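Spore germination protein GerM (Bacillus subtilis subsp. subtilis str. 168, PDB 6GZB) is of unknown molecular function but affects both sporulation and germination, and carries tandem GerMN domains. Local coordinates at residues K227-K239 against T249-P261. Sequence-based numbering, arbitrary orientation.
Sequences KDDITAAINELAK and TDFSEDVKLVSKP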
loop_
_atom_site.group_PDB
_atom_site.type_symbol
_atom_site.label_atom_id
_atom_site.label_comp_id
_atom_site.label_asym_id
_atom_site.label_seq_id
_atom_site.Cartn_x
_atom_site.Cartn_y
_atom_site.Cartn_z
ATOM N N LYS A 227 17.081 12.362 7.606
ATOM C CA LYS A 227 16.269 13.391 6.975
ATOM C C LYS A 227 15.978 13.073 5.504
ATOM O O LYS A 227 15.166 13.737 4.867
ATOM C CB LYS A 227 16.978 14.745 7.080
ATOM C CG LYS A 227 16.624 15.553 8.323
ATOM C CD LYS A 227 16.804 14.752 9.600
ATOM C CE LYS A 227 16.814 15.656 10.821
ATOM N NZ LYS A 227 15.617 15.489 11.683
ATOM N N ASP A 228 16.609 12.030 4.983
ATOM C CA ASP A 228 16.397 11.614 3.596
ATOM C C ASP A 228 15.608 10.300 3.573
ATOM O O ASP A 228 16.163 9.228 3.819
ATOM C CB ASP A 228 17.759 11.442 2.912
ATOM C CG ASP A 228 17.657 10.850 1.520
ATOM O OD1 ASP A 228 16.549 10.811 0.951
ATOM O OD2 ASP A 228 18.707 10.444 0.984
ATOM N N ASP A 229 14.307 10.395 3.315
ATOM C CA ASP A 229 13.433 9.218 3.387
ATOM C C ASP A 229 13.544 8.320 2.152
ATOM O O ASP A 229 13.100 7.164 2.163
ATOM C CB ASP A 229 11.981 9.635 3.607
ATOM C CG ASP A 229 11.707 10.055 5.050
ATOM O OD1 ASP A 229 12.421 9.576 5.960
ATOM O OD2 ASP A 229 10.817 10.905 5.266
ATOM N N ILE A 230 14.128 8.854 1.085
ATOM C CA ILE A 230 14.421 8.053 -0.094
ATOM C C ILE A 230 15.519 7.041 0.233
ATOM O O ILE A 230 15.350 5.834 0.068
ATOM C CB ILE A 230 14.842 8.939 -1.278
ATOM C CG1 ILE A 230 13.636 9.722 -1.807
ATOM C CG2 ILE A 230 15.435 8.086 -2.385
ATOM C CD1 ILE A 230 14.011 10.862 -2.719
ATOM N N THR A 231 16.593 7.530 0.832
ATOM C CA THR A 231 17.671 6.668 1.293
ATOM C C THR A 231 17.217 5.717 2.399
ATOM O O THR A 231 17.591 4.543 2.417
ATOM C CB THR A 231 18.864 7.511 1.785
ATOM O OG1 THR A 231 19.383 8.276 0.692
ATOM C CG2 THR A 231 19.966 6.627 2.338
ATOM N N ALA A 232 16.435 6.229 3.343
ATOM C CA ALA A 232 15.893 5.395 4.414
ATOM C C ALA A 232 15.095 4.222 3.840
ATOM O O ALA A 232 15.250 3.080 4.279
ATOM C CB ALA A 232 15.013 6.229 5.335
ATOM N N ALA A 233 14.209 4.522 2.892
ATOM C CA ALA A 233 13.399 3.497 2.222
ATOM C C ALA A 233 14.262 2.420 1.575
ATOM O O ALA A 233 14.035 1.224 1.765
ATOM C CB ALA A 233 12.496 4.141 1.183
ATOM N N ILE A 234 15.279 2.846 0.841
ATOM C CA ILE A 234 16.196 1.910 0.201
ATOM C C ILE A 234 16.927 1.048 1.226
ATOM O O ILE A 234 17.030 -0.168 1.054
ATOM C CB ILE A 234 17.224 2.644 -0.682
ATOM C CG1 ILE A 234 16.521 3.356 -1.840
ATOM C CG2 ILE A 234 18.250 1.667 -1.223
ATOM C CD1 ILE A 234 15.579 2.462 -2.616
ATOM N N ASN A 235 17.409 1.662 2.303
ATOM C CA ASN A 235 18.087 0.901 3.359
ATOM C C ASN A 235 17.151 -0.126 3.992
ATOM O O ASN A 235 17.563 -1.254 4.278
ATOM C CB ASN A 235 18.654 1.831 4.447
ATOM C CG ASN A 235 19.812 2.682 3.953
ATOM O OD1 ASN A 235 20.408 2.393 2.920
ATOM N ND2 ASN A 235 20.069 3.786 4.638
ATOM N N GLU A 236 15.884 0.244 4.190
ATOM C CA GLU A 236 14.915 -0.701 4.764
ATOM C C GLU A 236 14.611 -1.851 3.802
ATOM O O GLU A 236 14.364 -2.989 4.226
ATOM C CB GLU A 236 13.604 0.009 5.139
ATOM C CG GLU A 236 13.711 0.967 6.317
ATOM C CD GLU A 236 14.228 0.293 7.580
ATOM O OE1 GLU A 236 13.906 -0.884 7.797
ATOM O OE2 GLU A 236 15.008 0.921 8.319
ATOM N N LEU A 237 14.576 -1.549 2.512
ATOM C CA LEU A 237 14.346 -2.592 1.505
ATOM C C LEU A 237 15.485 -3.599 1.497
ATOM O O LEU A 237 15.252 -4.806 1.432
ATOM C CB LEU A 237 14.177 -1.978 0.123
ATOM C CG LEU A 237 12.804 -1.338 -0.131
ATOM C CD1 LEU A 237 12.791 -0.568 -1.439
ATOM C CD2 LEU A 237 11.721 -2.397 -0.145
ATOM N N ALA A 238 16.711 -3.098 1.638
ATOM C CA ALA A 238 17.899 -3.947 1.692
ATOM C C ALA A 238 17.945 -4.782 2.966
ATOM O O ALA A 238 18.398 -5.923 2.937
ATOM C CB ALA A 238 19.153 -3.094 1.586
ATOM N N LYS A 239 17.502 -4.212 4.086
ATOM C CA LYS A 239 17.474 -4.955 5.352
ATOM C C LYS A 239 16.467 -6.088 5.308
ATOM O O LYS A 239 16.646 -7.102 5.967
ATOM C CB LYS A 239 17.111 -4.045 6.523
ATOM C CG LYS A 239 18.192 -3.069 6.937
ATOM C CD LYS A 239 17.839 -2.443 8.274
ATOM C CE LYS A 239 17.996 -0.936 8.243
ATOM N NZ LYS A 239 17.414 -0.314 9.463
ATOM N N THR A 249 12.171 -10.370 0.974
ATOM C CA THR A 249 12.764 -9.279 0.211
ATOM C C THR A 249 13.606 -9.939 -0.861
ATOM O O THR A 249 14.163 -10.983 -0.631
ATOM C CB THR A 249 13.652 -8.333 1.062
ATOM O OG1 THR A 249 13.760 -7.060 0.437
ATOM C CG2 THR A 249 15.003 -8.861 1.199
ATOM N N ASP A 250 13.651 -9.367 -2.051
ATOM C CA ASP A 250 14.497 -9.932 -3.059
ATOM C C ASP A 250 15.781 -9.139 -3.101
ATOM O O ASP A 250 16.593 -9.363 -3.937
ATOM C CB ASP A 250 13.825 -10.000 -4.420
ATOM C CG ASP A 250 14.497 -11.004 -5.367
ATOM O OD1 ASP A 250 14.894 -12.084 -4.923
ATOM O OD2 ASP A 250 14.635 -10.729 -6.560
ATOM N N PHE A 251 15.955 -8.221 -2.172
ATOM C CA PHE A 251 17.174 -7.419 -2.088
ATOM C C PHE A 251 18.286 -8.215 -1.436
ATOM O O PHE A 251 18.055 -8.933 -0.472
ATOM C CB PHE A 251 16.946 -6.153 -1.263
ATOM C CG PHE A 251 16.246 -5.064 -2.005
ATOM C CD1 PHE A 251 14.901 -5.175 -2.322
ATOM C CD2 PHE A 251 16.898 -3.891 -2.292
ATOM C CE1 PHE A 251 14.240 -4.151 -2.977
ATOM C CE2 PHE A 251 16.253 -2.877 -2.967
ATOM C CZ PHE A 251 14.919 -3.002 -3.299
ATOM N N SER A 252 19.506 -8.026 -1.918
ATOM C CA SER A 252 20.682 -8.385 -1.148
ATOM C C SER A 252 20.862 -7.376 -0.024
ATOM O O SER A 252 20.632 -6.186 -0.210
ATOM C CB SER A 252 21.931 -8.406 -2.043
ATOM O OG SER A 252 23.098 -8.070 -1.304
ATOM N N GLU A 253 21.332 -7.848 1.125
ATOM C CA GLU A 253 21.579 -6.968 2.260
ATOM C C GLU A 253 22.687 -5.963 2.001
ATOM O O GLU A 253 22.773 -4.945 2.689
ATOM C CB GLU A 253 21.900 -7.781 3.510
ATOM C CG GLU A 253 20.740 -8.635 3.987
ATOM C CD GLU A 253 20.885 -9.052 5.436
ATOM O OE1 GLU A 253 19.916 -8.864 6.203
ATOM O OE2 GLU A 253 21.974 -9.541 5.811
ATOM N N ASP A 254 23.522 -6.223 0.999
ATOM C CA ASP A 254 24.672 -5.354 0.736
ATOM C C ASP A 254 24.303 -4.173 -0.148
ATOM O O ASP A 254 25.129 -3.305 -0.402
ATOM C CB ASP A 254 25.810 -6.147 0.095
ATOM C CG ASP A 254 26.344 -7.232 1.003
ATOM O OD1 ASP A 254 26.446 -6.981 2.224
ATOM O OD2 ASP A 254 26.635 -8.340 0.505
ATOM N N VAL A 255 23.066 -4.142 -0.622
ATOM C CA VAL A 255 22.617 -3.052 -1.478
ATOM C C VAL A 255 22.755 -1.715 -0.757
ATOM O O VAL A 255 22.313 -1.577 0.378
ATOM C CB VAL A 255 21.149 -3.257 -1.905
ATOM C CG1 VAL A 255 20.547 -1.963 -2.435
ATOM C CG2 VAL A 255 21.047 -4.382 -2.921
ATOM N N LYS A 256 23.396 -0.752 -1.414
ATOM C CA LYS A 256 23.543 0.610 -0.893
ATOM C C LYS A 256 23.440 1.603 -2.032
ATOM O O LYS A 256 23.748 1.282 -3.181
ATOM C CB LYS A 256 24.903 0.810 -0.212
ATOM C CG LYS A 256 25.141 -0.063 1.010
ATOM C CD LYS A 256 26.564 0.083 1.527
ATOM C CE LYS A 256 27.016 -1.150 2.300
ATOM N NZ LYS A 256 27.569 -2.208 1.408
ATOM N N LEU A 257 23.013 2.819 -1.711
ATOM C CA LEU A 257 23.171 3.934 -2.622
ATOM C C LEU A 257 24.615 4.431 -2.547
ATOM O O LEU A 257 25.205 4.478 -1.470
ATOM C CB LEU A 257 22.199 5.061 -2.273
ATOM C CG LEU A 257 20.711 4.710 -2.368
ATOM C CD1 LEU A 257 19.869 5.895 -1.942
ATOM C CD2 LEU A 257 20.321 4.263 -3.772
ATOM N N VAL A 258 25.188 4.769 -3.699
ATOM C CA VAL A 258 26.570 5.245 -3.768
ATOM C C VAL A 258 26.622 6.750 -4.018
ATOM O O VAL A 258 27.681 7.359 -3.934
ATOM C CB VAL A 258 27.369 4.519 -4.874
ATOM C CG1 VAL A 258 27.512 3.042 -4.550
ATOM C CG2 VAL A 258 26.701 4.701 -6.228
ATOM N N SER A 259 25.472 7.340 -4.327
ATOM C CA SER A 259 25.327 8.791 -4.375
ATOM C C SER A 259 24.072 9.186 -3.612
ATOM O O SER A 259 23.162 8.381 -3.442
ATOM C CB SER A 259 25.187 9.278 -5.819
ATOM O OG SER A 259 26.128 8.654 -6.661
ATOM N N LYS A 260 23.995 10.446 -3.212
ATOM C CA LYS A 260 22.762 10.971 -2.668
ATOM C C LYS A 260 21.716 10.954 -3.769
ATOM O O LYS A 260 22.006 11.328 -4.897
ATOM C CB LYS A 260 22.960 12.393 -2.133
ATOM C CG LYS A 260 23.250 12.452 -0.638
ATOM C CD LYS A 260 24.121 13.645 -0.253
ATOM C CE LYS A 260 25.551 13.226 0.078
ATOM N NZ LYS A 260 25.653 12.442 1.344
ATOM N N PRO A 261 20.499 10.489 -3.448
ATOM C CA PRO A 261 19.447 10.524 -4.441
ATOM C C PRO A 261 19.216 11.943 -4.901
ATOM O O PRO A 261 19.382 12.868 -4.117
ATOM C CB PRO A 261 18.212 9.994 -3.689
ATOM C CG PRO A 261 18.643 9.721 -2.288
ATOM C CD PRO A 261 20.134 9.687 -2.271
#
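Leu237 lays its CB over the face of the Phe251 ring, 3.7 Å from the centroid and only 14° off the ring normal, a CH-pi contact. Leu237 CD1 also comes within 3.7 Å of Phe251 CZ. Phe251 CG stands anti to its own carbonyl carbon (chi1 -79°), which brings the ring alongside the last turn of helix 229-239. Beside it, Thr249 OG1 donates to Leu237 O at 2.9 Å, a C=O...donor angle of 152°. At the next carbonyl, Glu253 CA lies 3.4 Å from Ala238 O in a CA-H...O contact, while Ala238 CB packs on Val255. A type I turn from Ser252 to Val255, with an ST turn at Ser252 OG, shapes this part of the loop. Further back along the helix, the side chains of Leu257 and Ile234 cross at about a right angle, with Leu257 CG 4.1 Å from Ile234 CG2, and Ile230 CG2 slides past the Pro261 ring, 3.6 Å from Pro261 CG. Val291 and Ile295 of helix 289-299 also touch Phe251. With an alanine at Phe251 the Leu237 side chain is likely to lose the ring it covers, and a gap would probably open toward Val291 and Ile295. The loop before strand 262-264 thus packs along helix 229-239 within the second GerMN domain through apolar side chains, its polar contacts directed at last-turn carbonyls, which commonly lack the next turn's amides.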